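PDB 5KO5: purine nucleoside phosphorylase from Schistosoma mansoni, which probably catalyses the reversible phosphorolysis of purine nucleosides such as inosine and guanosine to the free base and ribose 1-phosphate, and also binds cytosine. Local coordinates for residues Asn95-Arg103 against Asn146-Phe157; Phe131-Asn139 against Tyr168-Leu177. All coordinates share one frame; numbering follows the deposited sequence.

Contact 1. Residues Asn95-Arg103 against Asn146-Phe157; sequences NQEIALPIR and NNVLVGPNQDEF. With EDO (1,2-ethanediol), chain E.
Arg-103 lays its extended chain over one face of the Phe-157 ring. CD stands 3.7 Å from the ring centroid, 15° off the normal, a CH-pi contact, and CB also lies over this face, 3.6 Å from CE1 of Phe-157. CG of Arg-103 is anti to its carbonyl carbon (chi1 -70°) and the chain then runs straight to NE, which brings the guanidinium out nearly parallel to the ring, the planes 7° apart. Gln-154 crosses Arg-103 at about a right angle, its CG 3.4 Å from NH1, and CD2 of Leu-149 lies 3.5 Å from NH2. NH1 is hydrogen-bonded to the carbonyl of Ala-7, while a water joins NH2 to OD1 of Asn-153 and the backbone N of Gln-154.

At the start of the helix, Asn-95 points its amide into the turn Asn-147 to Val-150. ND2 donates to O of Val-150 at 3.1 Å, on a lone pair and within the amide plane; its bond to O of Asn-147 (3.0 Å) is weak and bent. OD1 takes a water that also reaches O of Asn-146. Close by, CG2 of Ile-98 packs on CG2 of Val-148 at 4.0 Å. Within the turn, OD1 of Asn-147 accepts from N of Leu-149, 2.9 Å away, closing an Asx turn, while ND2 of Asn-147 is hydrogen-bonded to OG1 of Thr-201 of the second subunit. The result is an Asx-stabilised type I beta turn, held by an asparagine of helix 95-108 at the subunit interface of the trimer.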
# COMPACT_ATOMS: atom_id res chain seq x y z
N ASN A 95 -11.82 -7.36 1.50
CA ASN A 95 -12.70 -6.36 0.89
C ASN A 95 -14.14 -6.83 0.87
O ASN A 95 -15.07 -6.04 1.10
CB ASN A 95 -12.24 -6.10 -0.54
CG ASN A 95 -10.98 -5.28 -0.60
OD1 ASN A 95 -10.49 -4.82 0.43
ND2 ASN A 95 -10.45 -5.08 -1.81
N GLN A 96 -14.35 -8.11 0.57
CA GLN A 96 -15.72 -8.63 0.50
C GLN A 96 -16.39 -8.62 1.87
O GLN A 96 -17.60 -8.36 1.97
CB GLN A 96 -15.72 -10.05 -0.07
CG GLN A 96 -15.01 -10.21 -1.41
CD GLN A 96 -15.49 -9.22 -2.44
OE1 GLN A 96 -16.68 -8.94 -2.57
NE2 GLN A 96 -14.54 -8.69 -3.21
N GLU A 97 -15.63 -8.93 2.92
CA GLU A 97 -16.19 -8.99 4.26
C GLU A 97 -16.55 -7.61 4.77
O GLU A 97 -17.55 -7.44 5.46
CB GLU A 97 -15.21 -9.69 5.20
CG GLU A 97 -15.10 -11.20 4.94
CD GLU A 97 -13.98 -11.87 5.72
OE1 GLU A 97 -12.82 -11.41 5.72
OE2 GLU A 97 -14.27 -12.91 6.36
N ILE A 98 -15.74 -6.60 4.43
CA ILE A 98 -16.08 -5.24 4.84
C ILE A 98 -17.31 -4.75 4.09
O ILE A 98 -18.18 -4.09 4.66
CB ILE A 98 -14.87 -4.31 4.59
CG1 ILE A 98 -13.65 -4.77 5.39
CG2 ILE A 98 -15.27 -2.85 4.86
CD1 ILE A 98 -13.85 -4.78 6.90
N ALA A 99 -17.39 -5.06 2.78
CA ALA A 99 -18.43 -4.45 1.96
C ALA A 99 -19.80 -5.06 2.21
O ALA A 99 -20.81 -4.35 2.10
CB ALA A 99 -18.08 -4.58 0.48
N LEU A 100 -19.87 -6.35 2.53
CA LEU A 100 -21.19 -6.99 2.59
C LEU A 100 -22.12 -6.33 3.59
O LEU A 100 -23.28 -6.05 3.23
CB LEU A 100 -21.07 -8.51 2.75
CG LEU A 100 -22.45 -9.18 2.74
CD1 LEU A 100 -22.49 -10.43 1.88
CD2 LEU A 100 -22.90 -9.50 4.16
N PRO A 101 -21.72 -6.06 4.84
CA PRO A 101 -22.68 -5.44 5.77
C PRO A 101 -23.21 -4.09 5.31
O PRO A 101 -24.38 -3.79 5.56
CB PRO A 101 -21.87 -5.33 7.08
CG PRO A 101 -20.92 -6.47 7.00
CD PRO A 101 -20.49 -6.49 5.54
N ILE A 102 -22.37 -3.27 4.68
CA ILE A 102 -22.84 -1.97 4.19
C ILE A 102 -23.83 -2.15 3.05
O ILE A 102 -24.84 -1.45 2.96
CB ILE A 102 -21.65 -1.09 3.76
CG1 ILE A 102 -20.62 -0.95 4.87
CG2 ILE A 102 -22.16 0.27 3.30
CD1 ILE A 102 -21.19 -0.43 6.15
N ARG A 103 -23.54 -3.09 2.15
CA ARG A 103 -24.47 -3.38 1.07
C ARG A 103 -25.78 -3.97 1.59
O ARG A 103 -26.85 -3.70 1.02
CB ARG A 103 -23.79 -4.26 0.04
CG ARG A 103 -22.73 -3.46 -0.68
CD ARG A 103 -21.92 -4.26 -1.69
NE ARG A 103 -21.07 -3.33 -2.44
CZ ARG A 103 -20.04 -3.69 -3.19
NH1 ARG A 103 -19.72 -4.97 -3.33
NH2 ARG A 103 -19.32 -2.75 -3.79
N ASN A 146 -4.74 -1.49 -2.15
CA ASN A 146 -5.59 -2.13 -1.15
C ASN A 146 -6.90 -1.38 -0.93
O ASN A 146 -7.50 -1.47 0.14
CB ASN A 146 -4.82 -2.33 0.16
CG ASN A 146 -3.92 -3.54 0.13
OD1 ASN A 146 -4.18 -4.52 -0.59
ND2 ASN A 146 -2.86 -3.51 0.93
N ASN A 147 -7.39 -0.65 -1.93
CA ASN A 147 -8.71 -0.04 -1.83
C ASN A 147 -9.75 -1.12 -1.55
O ASN A 147 -9.66 -2.24 -2.08
CB ASN A 147 -9.01 0.66 -3.17
CG ASN A 147 -10.18 1.64 -3.10
OD1 ASN A 147 -11.35 1.25 -2.91
ND2 ASN A 147 -9.88 2.92 -3.32
N VAL A 148 -10.74 -0.78 -0.73
CA VAL A 148 -11.82 -1.71 -0.40
C VAL A 148 -12.61 -2.17 -1.63
O VAL A 148 -13.25 -3.22 -1.58
CB VAL A 148 -12.73 -1.09 0.69
CG1 VAL A 148 -13.54 0.06 0.11
CG2 VAL A 148 -13.66 -2.15 1.29
N LEU A 149 -12.55 -1.42 -2.75
CA LEU A 149 -13.24 -1.81 -3.97
C LEU A 149 -12.39 -2.61 -4.95
O LEU A 149 -12.91 -2.99 -6.01
CB LEU A 149 -13.84 -0.57 -4.67
CG LEU A 149 -15.13 -0.02 -4.04
CD1 LEU A 149 -15.48 1.31 -4.70
CD2 LEU A 149 -16.28 -1.03 -4.19
N VAL A 150 -11.12 -2.89 -4.64
CA VAL A 150 -10.35 -3.75 -5.54
C VAL A 150 -11.03 -5.10 -5.66
O VAL A 150 -11.39 -5.72 -4.65
CB VAL A 150 -8.90 -3.89 -5.04
CG1 VAL A 150 -8.19 -5.02 -5.82
CG2 VAL A 150 -8.14 -2.60 -5.22
N GLY A 151 -11.19 -5.57 -6.90
CA GLY A 151 -11.91 -6.78 -7.21
C GLY A 151 -12.94 -6.49 -8.28
O GLY A 151 -13.08 -5.35 -8.75
N PRO A 152 -13.70 -7.50 -8.68
CA PRO A 152 -14.77 -7.26 -9.66
C PRO A 152 -15.74 -6.23 -9.11
O PRO A 152 -16.00 -6.18 -7.91
CB PRO A 152 -15.45 -8.63 -9.78
CG PRO A 152 -15.08 -9.36 -8.52
CD PRO A 152 -13.69 -8.89 -8.19
N ASN A 153 -16.25 -5.37 -10.00
CA ASN A 153 -17.31 -4.46 -9.58
C ASN A 153 -18.64 -5.18 -9.47
O ASN A 153 -18.99 -6.02 -10.31
CB ASN A 153 -17.46 -3.29 -10.55
CG ASN A 153 -18.38 -2.21 -9.99
OD1 ASN A 153 -18.11 -1.67 -8.93
ND2 ASN A 153 -19.47 -1.91 -10.70
N GLN A 154 -19.41 -4.82 -8.45
CA GLN A 154 -20.77 -5.32 -8.28
C GLN A 154 -21.71 -4.23 -8.82
O GLN A 154 -22.07 -3.28 -8.13
CB GLN A 154 -21.04 -5.66 -6.81
CG GLN A 154 -20.04 -6.67 -6.24
CD GLN A 154 -19.98 -7.96 -7.03
OE1 GLN A 154 -20.95 -8.37 -7.67
NE2 GLN A 154 -18.82 -8.62 -6.99
N ASP A 155 -22.08 -4.40 -10.09
CA ASP A 155 -22.76 -3.34 -10.84
C ASP A 155 -24.10 -2.94 -10.23
O ASP A 155 -24.52 -1.79 -10.35
CB ASP A 155 -22.99 -3.78 -12.29
CG ASP A 155 -21.69 -4.04 -13.05
OD1 ASP A 155 -20.71 -3.31 -12.82
OD2 ASP A 155 -21.65 -4.97 -13.88
N GLU A 156 -24.78 -3.88 -9.57
CA GLU A 156 -26.08 -3.56 -8.99
C GLU A 156 -25.97 -2.54 -7.87
O GLU A 156 -26.97 -1.88 -7.54
CB GLU A 156 -26.75 -4.82 -8.45
CG GLU A 156 -27.10 -5.83 -9.51
CD GLU A 156 -25.99 -6.82 -9.76
OE1 GLU A 156 -24.83 -6.56 -9.35
OE2 GLU A 156 -26.28 -7.86 -10.38
N PHE A 157 -24.79 -2.41 -7.27
CA PHE A 157 -24.62 -1.44 -6.19
C PHE A 157 -24.08 -0.11 -6.66
O PHE A 157 -24.48 0.93 -6.13
CB PHE A 157 -23.75 -2.03 -5.07
CG PHE A 157 -24.42 -3.14 -4.34
CD1 PHE A 157 -25.42 -2.88 -3.41
CD2 PHE A 157 -24.10 -4.46 -4.60
CE1 PHE A 157 -26.07 -3.91 -2.75
CE2 PHE A 157 -24.74 -5.50 -3.94
CZ PHE A 157 -25.72 -5.22 -3.02
C1 EDO E . -28.59 -1.74 -4.67
O1 EDO E . -27.83 -0.52 -4.78
C2 EDO E . -30.06 -1.49 -4.96
O2 EDO E . -30.69 -0.86 -3.84
O HOH W 1 -7.87 -4.22 0.87
O HOH W 2 -15.50 -4.84 -1.67
O HOH W 3 -7.16 -5.27 -2.16
O HOH W 4 -16.32 -7.61 -5.83
O HOH W 5 -17.62 -7.63 -4.40
O HOH W 6 -18.07 -3.12 -6.44

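Contact 2. Residues Phe131-Asn139 against Tyr168-Leu177; sequences FVLIKGHIN and YDRLLQQLAL
Tyr-168 reaches from the residue before the helix N-cap to strand 131-139 and fills the tight part of the contact. CG2 of Ile-134 sits over one face of its ring, 3.8 Å from the centroid, a CH-pi contact. The ring's edge carries OH to ND1 of His-137 at 2.8 Å, an almost straight hydrogen bond (169°) in which either atom could be the donor. The imidazole meets the hydroxyl near its own plane and stands nearly upright to the phenol, the planes 86° apart, with neither ring over the other's face. CG of His-137 lies between its backbone N and carbonyl carbon, which puts the imidazole within reach of the hydroxyl. Val-227 of helix 224-232 also touches Tyr-168.

Further along the helix CD1 of Leu-133 lies 3.6 Å from O of Gln-173, and the methyl contacts are longer: CD2 to CB of Ala-176 at 4.0 Å, CD1 to CB of Leu-177 at 4.2 Å.

The looser, solvent side belongs to Lys-135 and Gln-173. Of the exposed lysine's side chain it is CB that touches, 3.5 Å from OE1 of Gln-173. NE2 of Gln-173 turns back to its own segment, donating weakly to the carbonyls of Tyr-168 and Asp-169, and a water links NE2 to O of Lys-135. At the helix start, OD2 of Asp-169 uses its anti lone pair to cap N of Leu-172.

The axes of 131-139 and 170-177 run nearly antiparallel, 166° apart and 9.3 Å at closest approach, as in a beta-alpha-beta crossover: helix 170-182 covers strand 131-139 on the way to its parallel neighbour 189-196, within the alpha/beta fold of the phosphorylase superfamily.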
# COMPACT_ATOMS: atom_id res chain seq x y z
N PHE A 131 -13.60 17.07 18.58
CA PHE A 131 -14.27 16.33 17.52
C PHE A 131 -13.89 16.94 16.18
O PHE A 131 -13.80 18.16 16.04
CB PHE A 131 -15.79 16.42 17.66
CG PHE A 131 -16.32 15.90 18.96
CD1 PHE A 131 -16.29 14.54 19.24
CD2 PHE A 131 -16.86 16.76 19.90
CE1 PHE A 131 -16.79 14.05 20.45
CE2 PHE A 131 -17.36 16.28 21.10
CZ PHE A 131 -17.32 14.93 21.37
N VAL A 132 -13.69 16.09 15.17
CA VAL A 132 -13.42 16.54 13.81
C VAL A 132 -14.49 15.99 12.88
O VAL A 132 -14.63 14.77 12.73
CB VAL A 132 -12.01 16.15 13.35
CG1 VAL A 132 -11.80 16.58 11.91
CG2 VAL A 132 -10.97 16.78 14.27
N LEU A 133 -15.26 16.89 12.26
CA LEU A 133 -16.14 16.51 11.16
C LEU A 133 -15.26 16.23 9.95
O LEU A 133 -14.54 17.11 9.48
CB LEU A 133 -17.11 17.65 10.86
CG LEU A 133 -17.91 18.18 12.05
CD1 LEU A 133 -18.79 19.35 11.63
CD2 LEU A 133 -18.73 17.07 12.69
N ILE A 134 -15.30 15.00 9.46
CA ILE A 134 -14.42 14.63 8.36
C ILE A 134 -14.99 15.16 7.05
O ILE A 134 -16.16 14.91 6.72
CB ILE A 134 -14.21 13.11 8.32
CG1 ILE A 134 -13.51 12.68 9.61
CG2 ILE A 134 -13.37 12.72 7.09
CD1 ILE A 134 -13.49 11.19 9.82
N LYS A 135 -14.18 15.91 6.31
CA LYS A 135 -14.63 16.51 5.06
C LYS A 135 -13.95 15.94 3.83
O LYS A 135 -14.31 16.30 2.71
CB LYS A 135 -14.47 18.04 5.08
CG LYS A 135 -13.03 18.52 5.21
CD LYS A 135 -12.98 20.05 5.23
CE LYS A 135 -11.59 20.56 5.58
NZ LYS A 135 -10.61 20.32 4.50
N GLY A 136 -12.99 15.05 4.02
CA GLY A 136 -12.26 14.43 2.92
C GLY A 136 -11.25 13.48 3.51
O GLY A 136 -11.10 13.39 4.74
N HIS A 137 -10.55 12.76 2.64
CA HIS A 137 -9.61 11.77 3.16
C HIS A 137 -8.40 11.58 2.25
O HIS A 137 -8.42 11.92 1.07
CB HIS A 137 -10.27 10.43 3.48
CG HIS A 137 -10.77 9.66 2.29
ND1 HIS A 137 -12.05 9.16 2.24
CD2 HIS A 137 -10.16 9.26 1.15
CE1 HIS A 137 -12.22 8.50 1.11
NE2 HIS A 137 -11.09 8.54 0.43
N ILE A 138 -7.35 11.00 2.84
CA ILE A 138 -6.21 10.48 2.09
C ILE A 138 -6.13 8.99 2.39
O ILE A 138 -5.87 8.58 3.53
CB ILE A 138 -4.90 11.19 2.44
CG1 ILE A 138 -5.03 12.67 2.07
CG2 ILE A 138 -3.74 10.54 1.67
CD1 ILE A 138 -3.82 13.50 2.36
N ASN A 139 -6.41 8.18 1.38
CA ASN A 139 -6.61 6.73 1.54
C ASN A 139 -5.32 6.05 1.13
O ASN A 139 -5.17 5.63 -0.02
CB ASN A 139 -7.76 6.36 0.61
CG ASN A 139 -8.14 4.90 0.63
OD1 ASN A 139 -7.65 4.10 1.44
ND2 ASN A 139 -9.05 4.53 -0.28
N TYR A 168 -18.37 12.83 1.74
CA TYR A 168 -18.75 13.35 3.05
C TYR A 168 -19.75 14.48 2.84
O TYR A 168 -19.38 15.61 2.51
CB TYR A 168 -17.50 13.83 3.80
CG TYR A 168 -16.48 12.73 3.95
CD1 TYR A 168 -16.57 11.83 5.00
CD2 TYR A 168 -15.44 12.56 3.04
CE1 TYR A 168 -15.66 10.79 5.16
CE2 TYR A 168 -14.52 11.53 3.19
CZ TYR A 168 -14.64 10.64 4.25
OH TYR A 168 -13.74 9.62 4.41
N ASP A 169 -21.03 14.17 3.03
CA ASP A 169 -22.11 15.09 2.70
C ASP A 169 -21.97 16.43 3.43
O ASP A 169 -21.81 16.47 4.66
CB ASP A 169 -23.44 14.43 3.06
CG ASP A 169 -24.64 15.22 2.59
OD1 ASP A 169 -25.05 15.05 1.43
OD2 ASP A 169 -25.16 16.03 3.38
N ARG A 170 -22.04 17.52 2.67
CA ARG A 170 -21.84 18.84 3.27
C ARG A 170 -22.99 19.22 4.19
O ARG A 170 -22.77 19.76 5.28
CB ARG A 170 -21.67 19.89 2.17
CG ARG A 170 -20.24 20.10 1.73
CD ARG A 170 -20.04 19.76 0.27
NE ARG A 170 -18.77 20.28 -0.24
CZ ARG A 170 -18.67 21.30 -1.09
NH1 ARG A 170 -19.76 21.90 -1.55
NH2 ARG A 170 -17.48 21.71 -1.49
N LEU A 171 -24.23 18.94 3.77
CA LEU A 171 -25.38 19.30 4.60
C LEU A 171 -25.35 18.58 5.94
O LEU A 171 -25.74 19.15 6.96
CB LEU A 171 -26.68 18.99 3.85
CG LEU A 171 -26.97 19.92 2.67
CD1 LEU A 171 -28.30 19.54 2.01
CD2 LEU A 171 -26.98 21.37 3.11
N LEU A 172 -24.90 17.33 5.96
CA LEU A 172 -24.83 16.61 7.22
C LEU A 172 -23.77 17.21 8.14
O LEU A 172 -23.96 17.28 9.36
CB LEU A 172 -24.55 15.13 6.98
CG LEU A 172 -25.62 14.31 6.26
CD1 LEU A 172 -25.19 12.85 6.16
CD2 LEU A 172 -26.94 14.42 6.98
N GLN A 173 -22.62 17.61 7.58
CA GLN A 173 -21.62 18.31 8.37
C GLN A 173 -22.19 19.60 8.95
O GLN A 173 -21.97 19.92 10.12
CB GLN A 173 -20.39 18.63 7.52
CG GLN A 173 -19.58 17.42 7.07
CD GLN A 173 -18.48 17.83 6.11
OE1 GLN A 173 -17.66 18.70 6.41
NE2 GLN A 173 -18.46 17.21 4.93
N GLN A 174 -22.95 20.34 8.13
CA GLN A 174 -23.53 21.59 8.60
C GLN A 174 -24.54 21.35 9.72
O GLN A 174 -24.58 22.11 10.69
CB GLN A 174 -24.17 22.32 7.43
CG GLN A 174 -23.17 22.78 6.38
CD GLN A 174 -23.83 23.33 5.12
OE1 GLN A 174 -25.03 23.62 5.10
NE2 GLN A 174 -23.04 23.48 4.06
N LEU A 175 -25.36 20.30 9.60
CA LEU A 175 -26.32 19.98 10.65
C LEU A 175 -25.61 19.59 11.94
O LEU A 175 -26.01 20.03 13.03
CB LEU A 175 -27.27 18.87 10.19
CG LEU A 175 -28.26 18.32 11.22
CD1 LEU A 175 -29.17 19.41 11.78
CD2 LEU A 175 -29.09 17.20 10.60
N ALA A 176 -24.57 18.76 11.85
CA ALA A 176 -23.82 18.38 13.04
C ALA A 176 -23.24 19.60 13.75
O ALA A 176 -23.34 19.72 14.98
CB ALA A 176 -22.71 17.38 12.68
N LEU A 177 -22.65 20.52 12.98
CA LEU A 177 -22.11 21.74 13.58
C LEU A 177 -23.21 22.58 14.21
O LEU A 177 -23.04 23.12 15.30
CB LEU A 177 -21.33 22.56 12.55
CG LEU A 177 -20.75 23.87 13.09
CD1 LEU A 177 -19.73 23.58 14.19
CD2 LEU A 177 -20.14 24.73 11.99
O HOH W 7 -16.80 17.61 2.61

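After helix 9-23 and the first strands of the sheet, the chain passes through helix 95-108, runs along strand 112-121 and then enters strand 131-139. It continues through helix 140-143 into the loop 146-157, where contact 1 closes back on the earlier helix, and only then reaches helix 170-182, which closes contact 2 on the strand. The segments therefore alternate and the two closures cross rather than nest. Their centres lie 23 Å apart, yet they meet where Asn-147 packs against Asn-139. Contact 1 ties the loop to helix 95-108, contact 2 ties helix 170-182 to the central sheet, and both touch the second subunit.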